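Local coordinates for protein beta-glucosidase (Pseudoalteromonas sp., PDB 3F95) that probably hydrolyses 1,3- and 1,4-linked beta-glucans as a whole enzyme, of which this chain is the extra C-terminal beta-sandwich domain, at residues L90-D95 / S120-L125; K129-L134 / A164-A169; K16-Q21 / T151-I156; F61-R64 / A68-L71. All blocks are in the same frame, centred on the assembly; numbering follows the deposited sequence. Where two conformers were deposited one is given.

Contact 1: L90-D95 / S120-L125; sequences LKMRID and SSFSQL
Met92 and Ile94, neighbours on the inward side of strand 87-94, meet a single carbon at the rim of the Phe122 ring. The sulfur SD of Met92 lies 4.2 Å from CE1 of Phe122 and almost exactly in the ring plane, 89° off the ring normal, so this Met-aromatic contact is made at the edge. Met92 runs out extended, CG anti to the backbone N (chi1 -178°), which carries SD to the ring; the bend at chi3 only turns the terminal CE aside. The two side chains cross at about a right angle. Ile94 adds CD1 obliquely, 4.4 Å from the same CE1. Phe122, with CG held between its backbone N and carbonyl carbon (chi1 64°), is swung inward, where Phe119, Leu134 and Leu181 also pack on it. Beyond this buried end the contact thins quickly: Ser121, just before the ring, is solvent-exposed, and its OG bonds back to Asp118 O. Within these two segments the link is carried by Phe122; nearby, Met126 packs on Met92 and Ile94. Such an edge approach places electron-rich sulfur near the weakly positive ring hydrogens, so a modest electrostatic attraction probably supplements the dispersion between these apolar groups.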
loop_
_atom_site.group_PDB
_atom_site.type_symbol
_atom_site.label_atom_id
_atom_site.label_comp_id
_atom_site.label_asym_id
_atom_site.label_seq_id
_atom_site.Cartn_x
_atom_site.Cartn_y
_atom_site.Cartn_z
ATOM N N LEU A 90 6.842 -3.194 -3.063
ATOM C CA LEU A 90 6.247 -2.004 -3.656
ATOM C C LEU A 90 7.289 -0.903 -3.718
ATOM O O LEU A 90 8.281 -0.956 -3.001
ATOM C CB LEU A 90 5.029 -1.528 -2.838
ATOM C CG LEU A 90 5.284 -0.957 -1.419
ATOM C CD1 LEU A 90 4.088 -0.117 -0.918
ATOM C CD2 LEU A 90 5.582 -2.027 -0.429
ATOM N N LYS A 91 7.090 0.075 -4.586
ATOM C CA LYS A 91 7.887 1.291 -4.497
ATOM C C LYS A 91 7.037 2.350 -3.783
ATOM O O LYS A 91 5.824 2.436 -4.001
ATOM C CB LYS A 91 8.327 1.764 -5.885
ATOM C CG LYS A 91 9.198 0.705 -6.616
ATOM C CD LYS A 91 9.643 1.191 -7.991
ATOM C CE LYS A 91 10.555 0.139 -8.679
ATOM N NZ LYS A 91 9.768 -1.102 -8.965
ATOM N N MET A 92 7.671 3.110 -2.902
ATOM C CA MET A 92 6.964 4.169 -2.158
ATOM C C MET A 92 7.849 5.403 -2.088
ATOM O O MET A 92 9.088 5.281 -2.027
ATOM C CB MET A 92 6.616 3.674 -0.760
ATOM C CG MET A 92 5.833 4.685 0.095
ATOM S SD MET A 92 5.539 4.163 1.775
ATOM C CE MET A 92 4.293 2.902 1.502
ATOM N N ARG A 93 7.231 6.590 -2.105
ATOM C CA ARG A 93 7.920 7.842 -1.834
ATOM C C ARG A 93 7.065 8.571 -0.793
ATOM O O ARG A 93 5.852 8.732 -0.993
ATOM C CB ARG A 93 7.999 8.674 -3.115
ATOM C CG ARG A 93 8.589 10.065 -2.941
ATOM C CD ARG A 93 8.617 10.821 -4.272
ATOM N NE ARG A 93 7.245 11.096 -4.716
ATOM C CZ ARG A 93 6.888 11.544 -5.917
ATOM N NH1 ARG A 93 7.798 11.787 -6.854
ATOM N NH2 ARG A 93 5.600 11.748 -6.184
ATOM N N ILE A 94 7.658 8.992 0.315
ATOM C CA ILE A 94 6.879 9.727 1.313
ATOM C C ILE A 94 7.298 11.182 1.215
ATOM O O ILE A 94 8.375 11.549 1.691
ATOM C CB ILE A 94 7.087 9.163 2.730
ATOM C CG1 ILE A 94 6.698 7.668 2.751
ATOM C CG2 ILE A 94 6.271 9.989 3.796
ATOM C CD1 ILE A 94 6.882 7.032 4.145
ATOM N N ASP A 95 6.469 11.997 0.563
ATOM C CA ASP A 95 6.818 13.414 0.403
ATOM C C ASP A 95 6.415 14.300 1.577
ATOM O O ASP A 95 7.004 15.354 1.791
ATOM C CB ASP A 95 6.318 13.964 -0.918
ATOM C CG ASP A 95 4.835 13.832 -1.056
ATOM O OD1 ASP A 95 4.335 12.684 -1.075
ATOM O OD2 ASP A 95 4.165 14.875 -1.159
ATOM N N SER A 120 6.934 4.929 11.845
ATOM C CA SER A 120 8.152 5.295 12.597
ATOM C C SER A 120 9.274 4.271 12.400
ATOM O O SER A 120 10.451 4.624 12.467
ATOM C CB SER A 120 7.828 5.451 14.088
ATOM O OG SER A 120 7.306 4.247 14.611
ATOM N N SER A 121 8.909 3.016 12.174
ATOM C CA SER A 121 9.880 1.925 12.021
ATOM C C SER A 121 10.764 2.042 10.783
ATOM O O SER A 121 11.829 1.431 10.750
ATOM C CB SER A 121 9.199 0.560 12.025
ATOM O OG SER A 121 8.509 0.323 10.804
ATOM N N PHE A 122 10.297 2.757 9.755
ATOM C CA PHE A 122 11.114 2.974 8.551
ATOM C C PHE A 122 11.153 4.423 8.086
ATOM O O PHE A 122 11.510 4.692 6.935
ATOM C CB PHE A 122 10.720 2.010 7.396
ATOM C CG PHE A 122 9.288 2.202 6.864
ATOM C CD1 PHE A 122 9.078 2.681 5.574
ATOM C CD2 PHE A 122 8.179 1.873 7.654
ATOM C CE1 PHE A 122 7.762 2.840 5.050
ATOM C CE2 PHE A 122 6.868 2.049 7.164
ATOM C CZ PHE A 122 6.670 2.522 5.858
ATOM N N SER A 123 10.811 5.349 8.974
ATOM C CA SER A 123 10.691 6.762 8.577
ATOM C C SER A 123 12.041 7.353 8.152
ATOM O O SER A 123 12.105 8.132 7.208
ATOM C CB SER A 123 10.050 7.614 9.676
ATOM O OG SER A 123 10.824 7.524 10.861
ATOM N N GLN A 124 13.123 6.952 8.828
ATOM C CA GLN A 124 14.419 7.542 8.517
ATOM C C GLN A 124 14.862 7.149 7.126
ATOM O O GLN A 124 15.301 7.991 6.371
ATOM C CB GLN A 124 15.466 7.232 9.586
ATOM C CG GLN A 124 15.293 8.074 10.846
ATOM C CD GLN A 124 15.795 9.513 10.693
ATOM O OE1 GLN A 124 15.180 10.344 10.004
ATOM N NE2 GLN A 124 16.925 9.815 11.348
ATOM N N LEU A 125 14.705 5.881 6.765
ATOM C CA LEU A 125 15.116 5.465 5.428
ATOM C C LEU A 125 14.294 6.115 4.296
ATOM O O LEU A 125 14.762 6.203 3.159
ATOM C CB LEU A 125 15.160 3.941 5.324
ATOM C CG LEU A 125 13.935 3.050 5.447
ATOM C CD1 LEU A 125 13.279 2.838 4.072
ATOM C CD2 LEU A 125 14.371 1.716 6.043
#

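Contact 2: K129-L134 / A164-A169; sequences KSWHTL and AIADVA
Trp131 carries this contact, laying the far end of its indole against the backbone and methyl groups of Ala164 and Ala166. The approach to it begins at Lys129, the first residue to leave the preceding helix, whose positive phi (58°) marks the break from it. Ser130 follows, its backbone N held by Asp128 OD1. At Trp131, CG stands anti to the carbonyl carbon (chi1 -75°), and the six-membered ring is thereby carried beyond its own backbone. CH2 of Trp131 comes obliquely to 3.6 Å from Ala164 CB, while CZ3 of Trp131 lies 4.0 Å from Ala166 CB. Between the two methyls the ring edge meets the main chain: CZ3 of Trp131 is 3.6 Å from Ala164 O, and Ala166 N lies near the ring plane, 3.8 Å from the same CZ3. In this mixed sheet of the beta-sandwich, strand 87-94 runs antiparallel between 132-137 and 161-171, and the indole spans that middle strand, packing on the side chains of Lys91 and Arg93 as it passes. The small alanine side chains at both landing points probably let so broad a ring lie this close. A serine in place of Trp131 would probably leave a gap above Ala164 and Ala166 and let the Lys91 and Arg93 chains shift. His132 then enters the regular strand through backbone bonding with Met92, and its NE2 is tied to Asp128 OD1. Thr133 continues the sheet on its other edge, pairing with Ile179, and Leu134 turns inward to pack on Phe122, Leu125 and Met126.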
loop_
_atom_site.group_PDB
_atom_site.type_symbol
_atom_site.label_atom_id
_atom_site.label_comp_id
_atom_site.label_asym_id
_atom_site.label_seq_id
_atom_site.Cartn_x
_atom_site.Cartn_y
_atom_site.Cartn_z
ATOM N N LYS A 129 12.612 11.754 1.042
ATOM C CA LYS A 129 11.449 12.031 0.181
ATOM C C LYS A 129 11.674 11.555 -1.257
ATOM O O LYS A 129 11.093 12.096 -2.202
ATOM C CB LYS A 129 11.072 13.524 0.207
ATOM C CG LYS A 129 10.749 14.048 1.604
ATOM C CD LYS A 129 10.328 15.504 1.580
ATOM C CE LYS A 129 9.975 16.000 2.976
ATOM N NZ LYS A 129 11.196 16.084 3.842
ATOM N N SER A 130 12.517 10.539 -1.412
ATOM C CA SER A 130 12.782 9.922 -2.699
ATOM C C SER A 130 12.044 8.598 -2.776
ATOM O O SER A 130 11.609 8.068 -1.760
ATOM C CB SER A 130 14.283 9.650 -2.883
ATOM O OG SER A 130 15.045 10.812 -2.625
ATOM N N TRP A 131 11.932 8.063 -3.984
ATOM C CA TRP A 131 11.386 6.722 -4.177
ATOM C C TRP A 131 12.336 5.689 -3.603
ATOM O O TRP A 131 13.581 5.855 -3.724
ATOM C CB TRP A 131 11.173 6.412 -5.656
ATOM C CG TRP A 131 9.989 7.106 -6.249
ATOM C CD1 TRP A 131 9.983 8.281 -6.955
ATOM C CD2 TRP A 131 8.626 6.647 -6.202
ATOM N NE1 TRP A 131 8.680 8.591 -7.350
ATOM C CE2 TRP A 131 7.835 7.600 -6.905
ATOM C CE3 TRP A 131 7.998 5.524 -5.629
ATOM C CZ2 TRP A 131 6.432 7.454 -7.065
ATOM C CZ3 TRP A 131 6.591 5.386 -5.779
ATOM C CH2 TRP A 131 5.837 6.349 -6.490
ATOM N N HIS A 132 11.769 4.655 -2.974
ATOM C CA HIS A 132 12.498 3.453 -2.525
ATOM C C HIS A 132 11.688 2.199 -2.807
ATOM O O HIS A 132 10.451 2.208 -2.715
ATOM C CB HIS A 132 12.807 3.500 -1.035
ATOM C CG HIS A 132 13.561 4.731 -0.648
ATOM N ND1 HIS A 132 14.919 4.855 -0.845
ATOM C CD2 HIS A 132 13.140 5.915 -0.150
ATOM C CE1 HIS A 132 15.307 6.061 -0.460
ATOM N NE2 HIS A 132 14.246 6.727 -0.037
ATOM N N THR A 133 12.377 1.127 -3.165
ATOM C CA THR A 133 11.731 -0.156 -3.326
ATOM C C THR A 133 11.760 -0.883 -1.979
ATOM O O THR A 133 12.831 -1.160 -1.423
ATOM C CB THR A 133 12.429 -1.011 -4.399
ATOM O OG1 THR A 133 12.489 -0.262 -5.608
ATOM C CG2 THR A 133 11.647 -2.283 -4.643
ATOM N N LEU A 134 10.571 -1.168 -1.451
ATOM C CA LEU A 134 10.433 -1.802 -0.138
ATOM C C LEU A 134 9.991 -3.255 -0.316
ATOM O O LEU A 134 9.024 -3.535 -1.060
ATOM C CB LEU A 134 9.404 -1.028 0.707
ATOM C CG LEU A 134 9.641 0.466 0.957
ATOM C CD1 LEU A 134 8.485 1.055 1.797
ATOM C CD2 LEU A 134 11.017 0.677 1.683
ATOM N N ALA A 164 3.347 8.330 -2.315
ATOM C CA ALA A 164 2.953 7.754 -3.593
ATOM C C ALA A 164 3.423 6.320 -3.607
ATOM O O ALA A 164 4.389 5.981 -2.932
ATOM C CB ALA A 164 3.548 8.512 -4.715
ATOM N N ILE A 165 2.723 5.484 -4.370
ATOM C CA ILE A 165 2.975 4.043 -4.421
ATOM C C ILE A 165 3.034 3.634 -5.893
ATOM O O ILE A 165 2.309 4.180 -6.707
ATOM C CB ILE A 165 1.826 3.291 -3.697
ATOM C CG1 ILE A 165 1.901 3.546 -2.178
ATOM C CG2 ILE A 165 1.898 1.780 -3.947
ATOM C CD1 ILE A 165 0.561 3.301 -1.474
ATOM N N ALA A 166 3.900 2.676 -6.221
ATOM C CA ALA A 166 3.949 2.094 -7.550
ATOM C C ALA A 166 4.441 0.654 -7.473
ATOM O O ALA A 166 5.057 0.263 -6.491
ATOM C CB ALA A 166 4.872 2.900 -8.440
ATOM N N ASP A 167 4.178 -0.115 -8.527
ATOM C CA ASP A 167 4.876 -1.379 -8.768
ATOM C C ASP A 167 4.708 -2.341 -7.590
ATOM O O ASP A 167 5.697 -2.815 -6.959
ATOM C CB ASP A 167 6.373 -1.116 -9.046
ATOM C CG ASP A 167 6.644 -0.432 -10.397
ATOM O OD1 ASP A 167 5.723 -0.183 -11.218
ATOM O OD2 ASP A 167 7.838 -0.149 -10.654
ATOM N N VAL A 168 3.452 -2.613 -7.249
ATOM C CA VAL A 168 3.132 -3.444 -6.098
ATOM C C VAL A 168 2.954 -4.868 -6.557
ATOM O O VAL A 168 2.122 -5.149 -7.440
ATOM C CB VAL A 168 1.818 -2.991 -5.394
ATOM C CG1 VAL A 168 1.592 -3.786 -4.144
ATOM C CG2 VAL A 168 1.901 -1.513 -5.020
ATOM N N ALA A 169 3.724 -5.781 -5.966
ATOM C CA ALA A 169 3.617 -7.191 -6.370
ATOM C C ALA A 169 3.984 -8.131 -5.244
ATOM O O ALA A 169 4.799 -7.769 -4.381
ATOM C CB ALA A 169 4.509 -7.457 -7.606
#

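Contact 3: K16-Q21 / T151-I156; sequences KNMTWQ and TDALRI
Met18 curls toward Ala153 because its three side-chain torsions all turn in the same negative sense, ending with chi3 at -65°, and this brings CE to 4.2 Å from Ala153 CB. Gln21 does the reverse: its chain runs extended beyond CG, carrying the amide toward the carboxylate of Asp152. The two flat groups stand nearly perpendicular, with planes 87° apart, and Gln21 NE2 remains 4.2 Å from Asp152 OD1 in a conformer that is one of two, so the meeting is a loose one. The amide's stronger partner is Ser72 OG, on the strand lying between the two segments.

Asp152 is engaged mainly along its own segment. Arg155 grips it side-on, NE and NH2 both converging on one oxygen. The NE of Arg155 reaches Asp152 OD2 at 2.8 Å along the anti lone pair, whereas NH2 of Arg155 meets that OD2 at 2.9 Å from above the carboxylate plane, 42° out of it. Both bonds lie close to the guanidinium plane, which fixes the rotation of the arginine head, and Ser70 OG adds a weak bond to the same oxygen. An alanine in place of Asp152 would probably leave the Arg155 guanidinium without its countercharge and less firmly fixed, with the weak bond from NH1 to Gln105 OE1 remaining.

Met18 and Ala153 pack on the inner side of strand 67-73, Gln21 and Asp152 on its outer side. Two classic beta bulges, Thr151-Asp152 facing Cys108 and Ala153-Leu154 facing Leu71, kink strand 149-158 here, within the antiparallel sheet of a galactose-binding-domain-like beta-sandwich.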
loop_
_atom_site.group_PDB
_atom_site.type_symbol
_atom_site.label_atom_id
_atom_site.label_comp_id
_atom_site.label_asym_id
_atom_site.label_seq_id
_atom_site.Cartn_x
_atom_site.Cartn_y
_atom_site.Cartn_z
ATOM N N LYS A 16 -6.537 -7.719 -12.239
ATOM C CA LYS A 16 -8.038 -7.802 -12.428
ATOM C C LYS A 16 -9.061 -7.731 -11.214
ATOM O O LYS A 16 -10.000 -6.927 -11.226
ATOM C CB LYS A 16 -8.358 -8.972 -13.365
ATOM C CG LYS A 16 -7.899 -8.741 -14.818
ATOM C CD LYS A 16 -7.670 -10.055 -15.617
ATOM C CE LYS A 16 -8.933 -10.551 -16.314
ATOM N NZ LYS A 16 -8.736 -11.893 -16.953
ATOM N N ASN A 17 -8.890 -8.616 -10.237
ATOM C CA ASN A 17 -9.539 -8.744 -8.942
ATOM C C ASN A 17 -9.134 -7.677 -7.917
ATOM O O ASN A 17 -9.408 -7.863 -6.749
ATOM C CB ASN A 17 -9.225 -10.179 -8.380
ATOM C CG ASN A 17 -10.040 -10.566 -7.127
ATOM O OD1 ASN A 17 -11.193 -10.134 -6.933
ATOM N ND2 ASN A 17 -9.444 -11.439 -6.284
ATOM N N MET A 18 -8.529 -6.565 -8.352
ATOM C CA MET A 18 -8.038 -5.542 -7.409
ATOM C C MET A 18 -8.677 -4.162 -7.576
ATOM O O MET A 18 -9.016 -3.751 -8.694
ATOM C CB MET A 18 -6.505 -5.378 -7.457
ATOM C CG MET A 18 -5.664 -6.645 -7.492
ATOM S SD MET A 18 -5.907 -7.677 -6.071
ATOM C CE MET A 18 -5.262 -6.669 -4.738
ATOM N N THR A 19 -8.804 -3.441 -6.459
ATOM C CA THR A 19 -9.213 -2.032 -6.464
ATOM C C THR A 19 -8.449 -1.283 -5.415
ATOM O O THR A 19 -8.018 -1.853 -4.422
ATOM C CB THR A 19 -10.589 -1.689 -5.784
ATOM O OG1 THR A 19 -11.239 -2.804 -5.191
ATOM C CG2 THR A 19 -11.406 -0.747 -6.538
ATOM N N TRP A 20 -8.397 0.037 -5.592
ATOM C CA TRP A 20 -8.039 0.918 -4.504
ATOM C C TRP A 20 -9.330 1.172 -3.701
ATOM O O TRP A 20 -10.458 1.218 -4.270
ATOM C CB TRP A 20 -7.528 2.253 -5.036
ATOM C CG TRP A 20 -6.308 2.160 -5.912
ATOM C CD1 TRP A 20 -6.249 2.308 -7.248
ATOM C CD2 TRP A 20 -4.963 1.909 -5.470
ATOM N NE1 TRP A 20 -4.950 2.134 -7.699
ATOM C CE2 TRP A 20 -4.137 1.919 -6.620
ATOM C CE3 TRP A 20 -4.387 1.665 -4.217
ATOM C CZ2 TRP A 20 -2.741 1.690 -6.560
ATOM C CZ3 TRP A 20 -2.995 1.446 -4.154
ATOM C CH2 TRP A 20 -2.200 1.469 -5.317
ATOM N N GLN A 21 -9.174 1.309 -2.395
ATOM C CA GLN A 21 -10.290 1.626 -1.507
ATOM C C GLN A 21 -9.936 2.841 -0.670
ATOM O O GLN A 21 -8.965 2.806 0.088
ATOM C CB GLN A 21 -10.618 0.447 -0.573
ATOM C CG GLN A 21 -11.292 -0.713 -1.249
ATOM C CD GLN A 21 -12.001 -1.675 -0.289
ATOM O OE1 GLN A 21 -12.686 -1.273 0.664
ATOM N NE2 GLN A 21 -11.875 -2.956 -0.580
ATOM N N THR A 151 -8.437 -9.751 2.307
ATOM C CA THR A 151 -9.229 -8.663 1.729
ATOM C C THR A 151 -8.369 -7.462 1.309
ATOM O O THR A 151 -8.512 -6.961 0.203
ATOM C CB THR A 151 -10.366 -8.239 2.671
ATOM O OG1 THR A 151 -11.357 -9.284 2.686
ATOM C CG2 THR A 151 -11.019 -6.954 2.178
ATOM N N ASP A 152 -7.506 -6.994 2.198
ATOM C CA ASP A 152 -6.639 -5.847 1.893
ATOM C C ASP A 152 -5.187 -6.344 1.731
ATOM O O ASP A 152 -4.559 -6.774 2.721
ATOM C CB ASP A 152 -6.722 -4.810 3.034
ATOM C CG ASP A 152 -8.054 -4.045 3.082
ATOM O OD1 ASP A 152 -8.903 -4.132 2.138
ATOM O OD2 ASP A 152 -8.229 -3.322 4.100
ATOM N N ALA A 153 -4.662 -6.313 0.498
ATOM C CA ALA A 153 -3.225 -6.612 0.269
ATOM C C ALA A 153 -2.318 -5.634 1.053
ATOM O O ALA A 153 -1.303 -6.036 1.660
ATOM C CB ALA A 153 -2.904 -6.606 -1.217
ATOM N N LEU A 154 -2.700 -4.356 1.047
ATOM C CA LEU A 154 -2.120 -3.354 1.931
ATOM C C LEU A 154 -3.166 -2.356 2.421
ATOM O O LEU A 154 -4.150 -2.087 1.742
ATOM C CB LEU A 154 -0.959 -2.615 1.245
ATOM C CG LEU A 154 -1.190 -1.585 0.158
ATOM C CD1 LEU A 154 -1.464 -0.184 0.709
ATOM C CD2 LEU A 154 0.031 -1.538 -0.802
ATOM N N ARG A 155 -2.930 -1.792 3.589
ATOM C CA ARG A 155 -3.810 -0.775 4.132
ATOM C C ARG A 155 -2.925 0.253 4.820
ATOM O O ARG A 155 -2.056 -0.111 5.623
ATOM C CB ARG A 155 -4.794 -1.419 5.117
ATOM C CG ARG A 155 -5.752 -0.434 5.772
ATOM C CD ARG A 155 -6.526 -1.093 6.931
ATOM N NE ARG A 155 -7.159 -2.328 6.522
ATOM C CZ ARG A 155 -7.268 -3.417 7.276
ATOM N NH1 ARG A 155 -6.786 -3.453 8.520
ATOM N NH2 ARG A 155 -7.872 -4.475 6.774
ATOM N N ILE A 156 -3.092 1.521 4.462
ATOM C CA ILE A 156 -2.348 2.597 5.125
ATOM C C ILE A 156 -3.372 3.522 5.788
ATOM O O ILE A 156 -4.285 4.019 5.137
ATOM C CB ILE A 156 -1.474 3.382 4.125
ATOM C CG1 ILE A 156 -0.430 2.423 3.495
ATOM C CG2 ILE A 156 -0.793 4.585 4.829
ATOM C CD1 ILE A 156 0.255 3.015 2.276
#

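Contact 4: F61-R64 / A68-L71; sequences FNWR and ALSL
Leu69 projects into the space between the two sheets of the beta-sandwich and meets Phe61 and Trp63 of the facing sheet. The short connection between strands 58-63 and 67-73 carries the chain from one sheet to the other, a beta-arch and not a hydrogen-bonded hairpin. The two strand segments run roughly antiparallel, at 155°, with their axes 9.3 Å apart, a gap that side chains must fill.

Along the second strand, Ala68 comes first. Its backbone N lies 4.3 Å from Trp63 NE1, but that indole nitrogen is bonded to Ala67 O just before it, which steadies the ring beside the crossing. Leu69 then does most of the work. Its CB lies obliquely against the benzo part of the indole, 3.6 Å from Trp63 CZ2. With CG anti to the backbone N (chi1 172°), the isopropyl end is sent on toward Phe61. There CD2 of Leu69 sits over the middle of one face, 3.4 Å from the centroid of the Phe61 ring and 4° off its normal, a nearly ideal CH-pi contact in which the methyl is about equally far from all six ring carbons. The other branch is closer still: CD1 of Leu69 is 3.2 Å from Phe61 CE1, a tight and perhaps slightly strained approach. Elsewhere, Trp20 meets the Phe61 ring with the planes at about 55°. Ser70 faces the other way, its side chain against Gln21 and Arg155 in its own sheet. Leu71 turns inward again, and its CD2 packs on Val168 CG1 of strand 161-171.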
loop_
_atom_site.group_PDB
_atom_site.type_symbol
_atom_site.label_atom_id
_atom_site.label_comp_id
_atom_site.label_asym_id
_atom_site.label_seq_id
_atom_site.Cartn_x
_atom_site.Cartn_y
_atom_site.Cartn_z
ATOM N N PHE A 61 -1.192 9.733 -2.930
ATOM C CA PHE A 61 -2.280 9.793 -1.958
ATOM C C PHE A 61 -1.997 10.887 -0.931
ATOM O O PHE A 61 -0.895 10.938 -0.364
ATOM C CB PHE A 61 -2.436 8.426 -1.293
ATOM C CG PHE A 61 -2.776 7.312 -2.267
ATOM C CD1 PHE A 61 -4.090 7.080 -2.654
ATOM C CD2 PHE A 61 -1.774 6.473 -2.769
ATOM C CE1 PHE A 61 -4.414 6.050 -3.535
ATOM C CE2 PHE A 61 -2.068 5.424 -3.655
ATOM C CZ PHE A 61 -3.398 5.221 -4.063
ATOM N N ASN A 62 -2.989 11.743 -0.663
ATOM C CA ASN A 62 -2.837 12.828 0.314
ATOM C C ASN A 62 -3.914 12.655 1.377
ATOM O O ASN A 62 -5.100 12.605 1.020
ATOM C CB ASN A 62 -3.025 14.191 -0.361
ATOM C CG ASN A 62 -1.928 14.521 -1.360
ATOM O OD1 ASN A 62 -0.754 14.232 -1.134
ATOM N ND2 ASN A 62 -2.312 15.147 -2.468
ATOM N N TRP A 63 -3.513 12.494 2.641
ATOM C CA TRP A 63 -4.431 12.435 3.787
ATOM C C TRP A 63 -4.478 13.827 4.416
ATOM O O TRP A 63 -3.422 14.403 4.772
ATOM C CB TRP A 63 -3.883 11.526 4.867
ATOM C CG TRP A 63 -4.047 10.050 4.678
ATOM C CD1 TRP A 63 -4.928 9.251 5.337
ATOM C CD2 TRP A 63 -3.307 9.193 3.785
ATOM N NE1 TRP A 63 -4.781 7.958 4.926
ATOM C CE2 TRP A 63 -3.791 7.888 3.980
ATOM C CE3 TRP A 63 -2.252 9.402 2.875
ATOM C CZ2 TRP A 63 -3.268 6.775 3.297
ATOM C CZ3 TRP A 63 -1.740 8.293 2.154
ATOM C CH2 TRP A 63 -2.252 7.005 2.378
ATOM N N ARG A 64 -5.689 14.351 4.581
ATOM C CA ARG A 64 -5.906 15.579 5.344
ATOM C C ARG A 64 -6.736 15.356 6.597
ATOM O O ARG A 64 -6.831 16.261 7.441
ATOM C CB ARG A 64 -6.543 16.654 4.460
ATOM C CG ARG A 64 -5.611 17.095 3.352
ATOM C CD ARG A 64 -6.309 18.080 2.473
ATOM N NE ARG A 64 -6.489 19.322 3.205
ATOM C CZ ARG A 64 -7.589 20.064 3.146
ATOM N NH1 ARG A 64 -8.611 19.676 2.381
ATOM N NH2 ARG A 64 -7.662 21.184 3.856
ATOM N N ALA A 68 -8.285 5.516 5.736
ATOM C CA ALA A 68 -7.500 4.331 5.353
ATOM C C ALA A 68 -7.534 4.184 3.839
ATOM O O ALA A 68 -8.599 4.206 3.211
ATOM C CB ALA A 68 -8.042 3.088 6.001
ATOM N N LEU A 69 -6.353 4.014 3.268
ATOM C CA LEU A 69 -6.219 3.624 1.877
ATOM C C LEU A 69 -5.907 2.138 1.862
ATOM O O LEU A 69 -5.019 1.694 2.606
ATOM C CB LEU A 69 -5.028 4.329 1.245
ATOM C CG LEU A 69 -4.710 3.802 -0.159
ATOM C CD1 LEU A 69 -5.792 4.279 -1.193
ATOM C CD2 LEU A 69 -3.293 4.143 -0.555
ATOM N N SER A 70 -6.631 1.377 1.050
ATOM C CA SER A 70 -6.271 -0.029 0.830
ATOM C C SER A 70 -6.096 -0.335 -0.648
ATOM O O SER A 70 -6.740 0.289 -1.520
ATOM C CB SER A 70 -7.362 -0.950 1.407
ATOM O OG SER A 70 -7.499 -0.750 2.818
ATOM N N LEU A 71 -5.214 -1.293 -0.935
ATOM C CA LEU A 71 -5.220 -1.971 -2.205
ATOM C C LEU A 71 -5.852 -3.328 -1.874
ATOM O O LEU A 71 -5.295 -4.116 -1.089
ATOM C CB LEU A 71 -3.788 -2.131 -2.734
ATOM C CG LEU A 71 -3.623 -2.946 -4.007
ATOM C CD1 LEU A 71 -4.374 -2.336 -5.174
ATOM C CD2 LEU A 71 -2.109 -3.089 -4.313
#

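Overall arrangement
The four contacts sample both sheets of one sandwich and the core between them. Contacts 1 and 2, with centres about 9 Å apart, share the sheet of strands 87-94, 132-137 and 161-171, and are tied by the salt bridge from Lys91 NZ to Asp167 OD2 at 2.7 Å. Contacts 3 and 4 join through strand 67-73, where Ile156 N lies 2.7 Å from Leu69 O, probably hydrogen-bonded. Across the core, Ile165 CD1 of contact 2 meets Ile156 CD1 of contact 3 at 3.8 Å, and the same Ile165 CD1 is 4.0 Å from Phe61 CE2 of contact 4. Contacts 1 and 3 are farthest apart, about 19 Å between centres.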